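Local coordinates for protein serine--tRNA ligase (Pyrococcus horikoshii, PDB 2DQ0) that probably attaches serine to tRNA(Ser), and also to tRNA(Sec), as a class II aminoacyl-tRNA synthetase that works as a homodimer, at residues Y240-E243 and D244-L247; T230-E233 and D234-D237; R51-R54 and N55-A58. One frame throughout, in Å; residues are numbered along the deposited sequence.

Contacts 1 and 2 adjoin in the sequence of the catalytic part, their centres 15 Å apart, while the centre of contact 3 lies about 50 Å from the centres of both, far along the helical N-terminal arm. Contact 1 is a partly buried loop at the dimer interface, where apolar groups lie beneath and a lysine joins backbone carbonyls to the second subunit. Contact 2 lies on the surface and winds a turn into the short helix 234-237 near the bound seryl-adenylate analogue; backbone bonds dominate, with two phenylalanines side by side. Contact 3 stays within one long helix, mostly exposed and charged, with a single buried isoleucine turned to the partner helix.

Contact 1: residues Y240-E243 and D244-L247; sequences YKVE and DEDL
Val242 N and Leu247 O close the loop 240-247 with a nearly straight backbone hydrogen bond of 3.0 Å (175° at the hydrogen), and between them the chain turns back through Glu243 and Asp244, the latter with positive phi. Asp246 then centres an inverse gamma turn. Lys241 lies across one face of this loop. Its chain runs straight out from a CG anti to the backbone N (chi1 180°) and bends only at its last torsion, which brings Lys241 NZ over the loop to bond Glu245 O at 3.0 Å and Val242 O at 3.3 Å. The same NZ forms a salt bridge with Glu243 of the second subunit, and Glu243 here returns the bond to Lys241 of that subunit. Beneath the turn, Val242 uses its two methyls separately: CG1 meets Leu247 CB at 3.8 Å, whereas CG2 lies against Glu245 CG at 3.6 Å. The CB-CG part of Glu245 thus lies against that one methyl, its carboxylate leading off. Val242 also packs on Tyr240 of the second subunit. Glu243 OE1 and Asp244 OD1 stand 4.5 Å apart, two like charges that the neighbouring subunit's lysine probably eases. One ammonium group therefore ties two carbonyls of its own loop to a carboxylate across the interface, so the loop's shape and the pairing of the subunits are likely to depend on each other.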
# COMPACT_ATOMS: atom_id res chain seq x y z
N TYR A 240 7.91 7.29 0.05
CA TYR A 240 6.89 7.96 0.85
C TYR A 240 7.04 7.52 2.30
O TYR A 240 7.19 6.32 2.59
CB TYR A 240 5.47 7.54 0.45
CG TYR A 240 4.94 8.07 -0.85
CD1 TYR A 240 4.62 9.42 -1.00
CD2 TYR A 240 4.69 7.22 -1.93
CE1 TYR A 240 4.06 9.92 -2.18
CE2 TYR A 240 4.12 7.70 -3.12
CZ TYR A 240 3.81 9.05 -3.23
OH TYR A 240 3.29 9.54 -4.40
N LYS A 241 6.98 8.49 3.22
CA LYS A 241 7.03 8.16 4.63
C LYS A 241 5.63 8.39 5.19
O LYS A 241 4.92 9.29 4.73
CB LYS A 241 8.04 9.03 5.37
CG LYS A 241 8.10 8.69 6.86
CD LYS A 241 9.08 9.56 7.59
CE LYS A 241 9.14 9.23 9.06
NZ LYS A 241 7.91 9.72 9.75
N VAL A 242 5.22 7.58 6.16
CA VAL A 242 3.90 7.79 6.75
C VAL A 242 4.08 8.66 7.99
O VAL A 242 5.04 8.51 8.75
CB VAL A 242 3.15 6.43 7.07
CG1 VAL A 242 3.86 5.29 6.42
CG2 VAL A 242 3.00 6.22 8.53
N GLU A 243 3.17 9.61 8.17
CA GLU A 243 3.23 10.53 9.29
C GLU A 243 3.32 9.88 10.66
O GLU A 243 2.73 8.82 10.89
CB GLU A 243 2.02 11.45 9.24
CG GLU A 243 2.38 12.91 9.22
CD GLU A 243 1.20 13.80 8.89
OE1 GLU A 243 0.18 13.75 9.61
OE2 GLU A 243 1.30 14.54 7.89
N ASP A 244 4.08 10.52 11.56
CA ASP A 244 4.24 10.09 12.95
C ASP A 244 4.58 8.63 13.23
O ASP A 244 4.17 8.11 14.27
CB ASP A 244 2.96 10.43 13.73
CG ASP A 244 2.53 11.88 13.55
OD1 ASP A 244 1.31 12.14 13.68
OD2 ASP A 244 3.39 12.76 13.31
N GLU A 245 5.30 7.97 12.33
CA GLU A 245 5.66 6.57 12.53
C GLU A 245 7.00 6.27 11.86
O GLU A 245 7.44 6.99 10.97
CB GLU A 245 4.64 5.63 11.86
CG GLU A 245 3.20 5.93 12.10
CD GLU A 245 2.66 5.26 13.33
OE1 GLU A 245 1.44 5.44 13.59
OE2 GLU A 245 3.44 4.57 14.03
N ASP A 246 7.64 5.19 12.30
CA ASP A 246 8.86 4.80 11.64
C ASP A 246 8.37 3.74 10.62
O ASP A 246 8.61 2.54 10.77
CB ASP A 246 9.87 4.23 12.64
CG ASP A 246 11.18 3.75 11.98
OD1 ASP A 246 11.93 2.97 12.63
OD2 ASP A 246 11.49 4.15 10.83
N LEU A 247 7.64 4.21 9.62
CA LEU A 247 7.10 3.37 8.56
C LEU A 247 7.22 4.04 7.19
O LEU A 247 6.92 5.23 7.02
CB LEU A 247 5.64 3.02 8.84
CG LEU A 247 5.37 2.10 10.03
CD1 LEU A 247 3.89 2.01 10.30
CD2 LEU A 247 5.95 0.70 9.74

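Contact 2: residues T230-E233 and D234-D237; sequences TSFE and DFED
Glu233 O is gripped by two backbone amides, Glu236 N at 3.0 Å and Asp237 N at 3.2 Å. The two donors arrive differently: Asp237 N lies in the carbonyl plane, whereas Glu236 N stands about 51° out of it. One residue earlier, Phe232 O takes Phe235 N at 3.1 Å, and before that Ser231 O takes Asp234 N at 3.0 Å, the bond that closes a type I beta turn from Ser231 to Asp234. Three bonds to the third residue ahead, followed by one to the fourth, wind the chain into its helix.

Phe232 and Phe235 lie alongside each other, Phe232 CD1 meeting Phe235 CE1 at 3.9 Å, and Phe232 O sits at the edge of the Phe235 ring, in its plane. In both, CG stands anti to the carbonyl carbon (chi1 -66° in Phe232, -76° in Phe235), which sends the rings the same way. Arg223 adds a cation-pi contact to the Phe235 ring. Across the turn, Asp234 turns its carboxylate back onto Thr230, the two side chains meeting at about a right angle; OD1 stands beside CB and CG2 as well as OG1. The contact of Thr230 OG1 with Asp234 OD1 is long, 3.3 Å, and at most a weak hydrogen bond; Glu226 O is also within weak reach of the hydroxyl. With an alanine in place of Asp234, Thr230 would probably lose the carboxylate set against its CB, CG2 and OG1, and its side chain would be freer to turn. The side chain of Asp234 is about 8 Å from the bound seryl-adenylate analogue, and Phe235 O accepts a bond from Lys284, a predicted ATP-binding residue: a beta turn leading into a one-turn helix beside the synthetase active site.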
# COMPACT_ATOMS: atom_id res chain seq x y z
N THR A 230 18.93 1.02 -0.36
CA THR A 230 19.26 1.95 -1.46
C THR A 230 20.04 3.14 -0.95
O THR A 230 20.46 3.17 0.19
CB THR A 230 18.01 2.56 -2.18
OG1 THR A 230 17.06 3.00 -1.20
CG2 THR A 230 17.39 1.57 -3.10
N SER A 231 20.20 4.13 -1.83
CA SER A 231 20.93 5.32 -1.45
C SER A 231 19.95 6.30 -0.82
O SER A 231 18.75 6.31 -1.14
CB SER A 231 21.63 5.95 -2.66
OG SER A 231 20.71 6.34 -3.65
N PHE A 232 20.47 7.11 0.08
CA PHE A 232 19.66 8.08 0.80
C PHE A 232 18.90 9.06 -0.08
O PHE A 232 17.89 9.61 0.36
CB PHE A 232 20.55 8.80 1.80
CG PHE A 232 21.07 7.90 2.89
CD1 PHE A 232 20.20 7.34 3.81
CD2 PHE A 232 22.42 7.61 2.99
CE1 PHE A 232 20.67 6.50 4.81
CE2 PHE A 232 22.89 6.76 3.98
CZ PHE A 232 22.02 6.21 4.89
N GLU A 233 19.35 9.28 -1.31
CA GLU A 233 18.65 10.20 -2.21
C GLU A 233 17.22 9.73 -2.47
O GLU A 233 16.32 10.54 -2.70
CB GLU A 233 19.39 10.34 -3.54
CG GLU A 233 20.73 11.02 -3.44
CD GLU A 233 21.89 10.03 -3.50
OE1 GLU A 233 21.85 9.03 -2.74
OE2 GLU A 233 22.83 10.25 -4.30
N ASP A 234 17.02 8.41 -2.41
CA ASP A 234 15.71 7.83 -2.64
C ASP A 234 14.63 8.35 -1.68
O ASP A 234 13.46 8.41 -2.06
CB ASP A 234 15.78 6.31 -2.56
CG ASP A 234 16.15 5.65 -3.88
OD1 ASP A 234 16.02 4.42 -3.97
OD2 ASP A 234 16.56 6.36 -4.82
N PHE A 235 15.02 8.73 -0.45
CA PHE A 235 14.04 9.25 0.52
C PHE A 235 13.42 10.53 0.02
O PHE A 235 12.30 10.87 0.37
CB PHE A 235 14.65 9.52 1.90
CG PHE A 235 14.91 8.29 2.71
CD1 PHE A 235 16.17 7.70 2.73
CD2 PHE A 235 13.87 7.67 3.39
CE1 PHE A 235 16.39 6.50 3.40
CE2 PHE A 235 14.06 6.46 4.06
CZ PHE A 235 15.33 5.87 4.07
N GLU A 236 14.15 11.25 -0.81
CA GLU A 236 13.62 12.50 -1.32
C GLU A 236 12.85 12.27 -2.63
O GLU A 236 11.77 12.82 -2.83
CB GLU A 236 14.79 13.47 -1.55
CG GLU A 236 14.41 14.92 -1.75
CD GLU A 236 15.62 15.80 -2.08
OE1 GLU A 236 15.42 17.00 -2.37
OE2 GLU A 236 16.76 15.29 -2.04
N ASP A 237 13.39 11.42 -3.49
CA ASP A 237 12.81 11.17 -4.79
C ASP A 237 11.80 10.05 -4.99
O ASP A 237 10.87 10.21 -5.78
CB ASP A 237 13.94 10.97 -5.79
CG ASP A 237 14.80 12.20 -5.90
OD1 ASP A 237 15.97 12.06 -6.32
OD2 ASP A 237 14.31 13.30 -5.57

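Contact 3: residues R51-R54 and N55-A58; sequences RHER and NKIA
Arg51 to Ala58 follow the regular helical ladder in which each amide meets the carbonyl four residues back: Asn55 N to Arg51 O at 3.2 Å, Lys56 N to His52 O at 3.1 Å, and Ile57 N to Glu53 O at 2.8 Å. The last is the straightest, 174° at the hydrogen, with the donor nearly along the C=O axis. Ala58 N to Arg54 O is weak. On one flank, Lys56 passes between His52 and Glu53. Its chain is extended beyond CG, so that it crosses the imidazole obliquely and sets CE at the ring edge, in plane, beside NE2 and CD2. From the other neighbour, Glu53 bends at chi2 (78°), and OE1 lies 3.6 Å from Lys56 CD. Lys56 NZ remains 4.2 Å from Glu53 OE1, too far for a salt bridge, although the opposite charges probably still attract.

All eight residues belong to helix 28-65, which pairs with helix 72-103 in the long coiled-coil arm of seryl-tRNA synthetases, the N-terminal extension involved in tRNA binding. Ile57 is the residue here that turns inward: it is buried against Lys77, Ser78 and Ile81 of the partner helix, while its CG1 also leans on Glu53 O at 3.4 Å. Arg51 touches Ile85 of that helix, and Arg51 NH1 is hydrogen-bonded to Asn48 OD1 one turn back. Arg51 O lies 3.9 Å above one face of the Arg54 guanidinium, offset toward the rim.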
# COMPACT_ATOMS: atom_id res chain seq x y z
N ARG A 51 46.88 2.17 28.07
CA ARG A 51 46.44 1.03 28.87
C ARG A 51 47.67 0.36 29.49
O ARG A 51 47.66 -0.02 30.67
CB ARG A 51 45.64 0.03 28.00
CG ARG A 51 44.25 0.56 27.63
CD ARG A 51 43.43 -0.38 26.76
NE ARG A 51 43.42 -1.74 27.30
CZ ARG A 51 44.05 -2.76 26.74
NH1 ARG A 51 44.74 -2.59 25.62
NH2 ARG A 51 44.01 -3.96 27.32
N HIS A 52 48.74 0.26 28.70
CA HIS A 52 49.99 -0.35 29.14
C HIS A 52 50.63 0.45 30.27
O HIS A 52 51.17 -0.12 31.23
CB HIS A 52 50.97 -0.43 27.98
CG HIS A 52 52.23 -1.15 28.32
ND1 HIS A 52 52.38 -2.51 28.17
CD2 HIS A 52 53.41 -0.70 28.82
CE1 HIS A 52 53.59 -2.87 28.56
NE2 HIS A 52 54.23 -1.78 28.97
N GLU A 53 50.59 1.78 30.15
CA GLU A 53 51.17 2.65 31.16
C GLU A 53 50.39 2.48 32.46
O GLU A 53 50.96 2.49 33.54
CB GLU A 53 51.11 4.11 30.69
CG GLU A 53 52.30 4.97 31.10
CD GLU A 53 53.54 4.74 30.23
OE1 GLU A 53 54.10 3.61 30.24
OE2 GLU A 53 53.96 5.68 29.52
N ARG A 54 49.07 2.34 32.33
CA ARG A 54 48.19 2.15 33.48
C ARG A 54 48.70 0.96 34.29
O ARG A 54 48.77 1.01 35.52
CB ARG A 54 46.74 1.90 33.01
CG ARG A 54 45.87 1.08 33.97
CD ARG A 54 44.36 1.32 33.78
NE ARG A 54 43.77 0.90 32.50
CZ ARG A 54 43.86 -0.32 31.98
NH1 ARG A 54 44.53 -1.26 32.63
NH2 ARG A 54 43.24 -0.63 30.86
N ASN A 55 49.08 -0.10 33.58
CA ASN A 55 49.59 -1.31 34.19
C ASN A 55 50.92 -1.04 34.89
O ASN A 55 51.10 -1.45 36.04
CB ASN A 55 49.76 -2.38 33.10
CG ASN A 55 50.20 -3.73 33.64
OD1 ASN A 55 50.08 -4.01 34.83
ND2 ASN A 55 50.69 -4.58 32.74
N LYS A 56 51.84 -0.35 34.22
CA LYS A 56 53.14 -0.04 34.81
C LYS A 56 53.00 0.81 36.05
O LYS A 56 53.53 0.48 37.11
CB LYS A 56 54.04 0.68 33.79
CG LYS A 56 54.65 -0.21 32.70
CD LYS A 56 55.46 0.63 31.69
CE LYS A 56 56.14 -0.24 30.61
NZ LYS A 56 56.88 0.53 29.55
N ILE A 57 52.28 1.92 35.93
CA ILE A 57 52.09 2.80 37.07
C ILE A 57 51.46 2.04 38.22
O ILE A 57 51.67 2.37 39.38
CB ILE A 57 51.19 4.01 36.69
CG1 ILE A 57 51.94 4.91 35.72
CG2 ILE A 57 50.81 4.82 37.92
CD1 ILE A 57 51.13 6.11 35.25
N ALA A 58 50.69 1.00 37.90
CA ALA A 58 50.03 0.20 38.92
C ALA A 58 51.03 -0.64 39.69
O ALA A 58 51.12 -0.51 40.90
CB ALA A 58 48.95 -0.70 38.30